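Local coordinates for hypothetical protein BP2299 (Bordetella pertussis Tohama I, PDB 2FQP) that is of unknown function but binds a zinc ion through histidines of a small cupin domain with a double-stranded beta-helix fold, at residues W23-T31 and V79-F87. Numbering follows the deposited sequence.
Sequences WRFPPGGET and VINPSDTEF
Phe25 and Phe87 meet as an antiparallel hydrogen-bonded pair, and Glu30 bridges Ile80 separately: two short backbone pairings with loops between them, where the connections that follow strands 18-25 and 76-80 link the five-stranded and four-stranded sheets. Phe25 N donates to Phe87 O at 2.7 Å, and Phe87 N returns the bond to Phe25 O. The second pairing rests on the backbone bonds Asn81 N to Gly29 O (2.8 Å, nearly straight at 171°) and Thr31 N to Val79 O; the Thr31 hydroxyl, OG1, stands in for a carbonyl by accepting from Val79 N. The two segments cross between the sheets in opposite directions, consistent with the double-stranded beta-helix of cupins; the side chain of Val79 lies about 4 Å from the zinc ion that His34, His36 and His77 bind. Asn81 ties the loops together. A chi1 of 175° swings its carboxamide away from its own N and in between them: Asn81 ND2 donates to Thr85 O, in the amide plane, at 2.9 Å, and meets Pro26 O from above that carbonyl's plane at 3.1 Å. Gly29 N, closing the type II turn from Pro26 to Gly29, meets Pro26 O from the opposite face, while Asn81 OD1 accepts from Ser83 N in an Asx turn. Phe25 CB packs on Asn81 CB at 3.6 Å, ring and amide planes 89° apart, and Phe25 CZ lies 3.9 Å from Val79 CG1. At the solvent-exposed edge, Arg24 and Glu86 form a salt bridge through two nitrogens: Arg24 NE meets Glu86 OE2 from above the carboxylate plane at 2.9 Å, and NH2 takes OE1 on the syn side.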
loop_
_atom_site.group_PDB
_atom_site.type_symbol
_atom_site.label_atom_id
_atom_site.label_comp_id
_atom_site.label_asym_id
_atom_site.label_seq_id
_atom_site.Cartn_x
_atom_site.Cartn_y
_atom_site.Cartn_z
ATOM N N TRP A 23 -5.390 5.491 -6.745
ATOM C CA TRP A 23 -5.626 6.845 -7.248
ATOM C C TRP A 23 -4.523 7.201 -8.226
ATOM O O TRP A 23 -3.340 7.186 -7.877
ATOM C CB TRP A 23 -5.668 7.865 -6.096
ATOM C CG TRP A 23 -6.947 7.841 -5.339
ATOM C CD1 TRP A 23 -7.221 7.134 -4.209
ATOM C CD2 TRP A 23 -8.145 8.541 -5.673
ATOM N NE1 TRP A 23 -8.513 7.343 -3.812
ATOM C CE2 TRP A 23 -9.104 8.218 -4.679
ATOM C CE3 TRP A 23 -8.508 9.404 -6.725
ATOM C CZ2 TRP A 23 -10.426 8.717 -4.708
ATOM C CZ3 TRP A 23 -9.805 9.930 -6.748
ATOM C CH2 TRP A 23 -10.753 9.582 -5.728
ATOM N N ARG A 24 -4.894 7.453 -9.483
ATOM C CA ARG A 24 -3.908 7.785 -10.511
ATOM C C ARG A 24 -4.077 9.229 -10.971
ATOM O O ARG A 24 -5.118 9.613 -11.518
ATOM C CB ARG A 24 -3.963 6.799 -11.713
ATOM C CG ARG A 24 -3.569 5.371 -11.384
ATOM C CD ARG A 24 -3.788 4.399 -12.584
ATOM N NE ARG A 24 -2.842 4.685 -13.649
ATOM C CZ ARG A 24 -2.556 3.853 -14.658
ATOM N NH1 ARG A 24 -3.132 2.655 -14.751
ATOM N NH2 ARG A 24 -1.661 4.216 -15.586
ATOM N N PHE A 25 -3.037 10.037 -10.757
ATOM C CA PHE A 25 -3.075 11.453 -11.068
ATOM C C PHE A 25 -2.407 11.746 -12.373
ATOM O O PHE A 25 -1.239 11.501 -12.505
ATOM C CB PHE A 25 -2.330 12.257 -9.985
ATOM C CG PHE A 25 -3.015 12.290 -8.657
ATOM C CD1 PHE A 25 -3.050 11.148 -7.828
ATOM C CD2 PHE A 25 -3.562 13.471 -8.171
ATOM C CE1 PHE A 25 -3.657 11.175 -6.618
ATOM C CE2 PHE A 25 -4.220 13.478 -6.904
ATOM C CZ PHE A 25 -4.268 12.325 -6.160
ATOM N N PRO A 26 -3.142 12.306 -13.354
ATOM C CA PRO A 26 -2.442 12.839 -14.521
ATOM C C PRO A 26 -1.483 13.912 -14.066
ATOM O O PRO A 26 -1.642 14.465 -12.948
ATOM C CB PRO A 26 -3.561 13.508 -15.341
ATOM C CG PRO A 26 -4.771 12.833 -14.961
ATOM C CD PRO A 26 -4.592 12.506 -13.459
ATOM N N PRO A 27 -0.479 14.230 -14.891
ATOM C CA PRO A 27 0.286 15.455 -14.640
ATOM C C PRO A 27 -0.625 16.690 -14.394
ATOM O O PRO A 27 -1.547 16.970 -15.180
ATOM C CB PRO A 27 1.046 15.646 -15.954
ATOM C CG PRO A 27 1.254 14.264 -16.439
ATOM C CD PRO A 27 -0.022 13.548 -16.126
ATOM N N GLY A 28 -0.399 17.395 -13.295
ATOM C CA GLY A 28 -1.197 18.557 -12.965
ATOM C C GLY A 28 -2.554 18.225 -12.368
ATOM O O GLY A 28 -3.332 19.120 -12.088
ATOM N N GLY A 29 -2.826 16.939 -12.128
ATOM C CA GLY A 29 -4.172 16.485 -11.839
ATOM C C GLY A 29 -4.515 16.693 -10.376
ATOM O O GLY A 29 -3.630 16.892 -9.554
ATOM N N GLU A 30 -5.803 16.626 -10.064
ATOM C CA GLU A 30 -6.284 16.779 -8.668
ATOM C C GLU A 30 -7.488 15.897 -8.306
ATOM O O GLU A 30 -8.240 15.455 -9.159
ATOM C CB GLU A 30 -6.655 18.243 -8.391
ATOM C CG GLU A 30 -7.906 18.680 -9.143
ATOM C CD GLU A 30 -8.262 20.156 -8.954
ATOM O OE1 GLU A 30 -7.553 20.871 -8.193
ATOM O OE2 GLU A 30 -9.233 20.579 -9.610
ATOM N N THR A 31 -7.705 15.705 -7.009
ATOM C CA THR A 31 -8.877 14.973 -6.513
ATOM C C THR A 31 -10.188 15.718 -6.542
ATOM O O THR A 31 -11.260 15.079 -6.643
ATOM C CB THR A 31 -8.693 14.505 -5.050
ATOM O OG1 THR A 31 -8.283 15.620 -4.257
ATOM C CG2 THR A 31 -7.661 13.419 -4.978
ATOM N N VAL A 79 -6.113 17.412 -3.225
ATOM C CA VAL A 79 -4.771 16.934 -3.419
ATOM C C VAL A 79 -4.418 17.065 -4.885
ATOM O O VAL A 79 -5.163 16.618 -5.707
ATOM C CB VAL A 79 -4.669 15.430 -3.071
ATOM C CG1 VAL A 79 -3.279 14.891 -3.339
ATOM C CG2 VAL A 79 -5.009 15.214 -1.619
ATOM N N ILE A 80 -3.254 17.613 -5.157
ATOM C CA ILE A 80 -2.816 17.960 -6.489
ATOM C C ILE A 80 -1.469 17.315 -6.775
ATOM O O ILE A 80 -0.574 17.295 -5.923
ATOM C CB ILE A 80 -2.679 19.506 -6.656
ATOM C CG1 ILE A 80 -4.043 20.198 -6.602
ATOM C CG2 ILE A 80 -2.007 19.891 -7.979
ATOM C CD1 ILE A 80 -3.924 21.696 -6.330
ATOM N N ASN A 81 -1.306 16.808 -7.992
ATOM C CA ASN A 81 -0.032 16.323 -8.502
ATOM C C ASN A 81 0.642 17.458 -9.305
ATOM O O ASN A 81 0.245 17.713 -10.442
ATOM C CB ASN A 81 -0.264 15.144 -9.444
ATOM C CG ASN A 81 0.990 14.675 -10.105
ATOM O OD1 ASN A 81 2.107 14.934 -9.629
ATOM N ND2 ASN A 81 0.829 13.949 -11.219
ATOM N N PRO A 82 1.653 18.110 -8.726
ATOM C CA PRO A 82 2.236 19.277 -9.394
ATOM C C PRO A 82 3.298 18.919 -10.447
ATOM O O PRO A 82 3.906 19.818 -11.046
ATOM C CB PRO A 82 2.892 20.009 -8.241
ATOM C CG PRO A 82 3.386 18.908 -7.346
ATOM C CD PRO A 82 2.310 17.841 -7.417
ATOM N N SER A 83 3.533 17.633 -10.661
ATOM C CA SER A 83 4.604 17.175 -11.531
ATOM C C SER A 83 4.133 16.977 -12.972
ATOM O O SER A 83 2.954 17.009 -13.263
ATOM C CB SER A 83 5.207 15.880 -11.003
ATOM O OG SER A 83 5.875 16.105 -9.772
ATOM N N ASP A 84 5.105 16.722 -13.855
ATOM C CA ASP A 84 4.879 16.561 -15.277
ATOM C C ASP A 84 4.602 15.107 -15.675
ATOM O O ASP A 84 4.503 14.804 -16.869
ATOM C CB ASP A 84 6.118 17.032 -16.043
ATOM C CG ASP A 84 6.308 18.543 -15.978
ATOM O OD1 ASP A 84 5.294 19.282 -15.951
ATOM O OD2 ASP A 84 7.482 18.987 -15.973
ATOM N N THR A 85 4.508 14.221 -14.680
ATOM C CA THR A 85 4.318 12.827 -14.883
ATOM C C THR A 85 3.259 12.327 -13.913
ATOM O O THR A 85 2.966 12.973 -12.893
ATOM C CB THR A 85 5.635 12.051 -14.606
ATOM O OG1 THR A 85 6.158 12.431 -13.319
ATOM C CG2 THR A 85 6.654 12.358 -15.689
ATOM N N GLU A 86 2.722 11.158 -14.236
ATOM C CA GLU A 86 1.619 10.561 -13.485
ATOM C C GLU A 86 2.104 10.230 -12.106
ATOM O O GLU A 86 3.246 9.785 -11.957
ATOM C CB GLU A 86 1.150 9.286 -14.179
ATOM C CG GLU A 86 -0.035 8.601 -13.524
ATOM C CD GLU A 86 -0.608 7.489 -14.371
ATOM O OE1 GLU A 86 0.182 6.816 -15.051
ATOM O OE2 GLU A 86 -1.850 7.300 -14.369
ATOM N N PHE A 87 1.246 10.452 -11.115
ATOM C CA PHE A 87 1.517 10.102 -9.722
ATOM C C PHE A 87 0.480 9.103 -9.259
ATOM O O PHE A 87 -0.711 9.274 -9.517
ATOM C CB PHE A 87 1.474 11.326 -8.783
ATOM C CG PHE A 87 2.035 11.031 -7.448
ATOM C CD1 PHE A 87 1.290 10.347 -6.489
ATOM C CD2 PHE A 87 3.367 11.379 -7.151
ATOM C CE1 PHE A 87 1.836 9.988 -5.257
ATOM C CE2 PHE A 87 3.910 11.072 -5.921
ATOM C CZ PHE A 87 3.142 10.376 -4.956
HETATM O O HOH W 1 -4.047 9.235 -14.674
#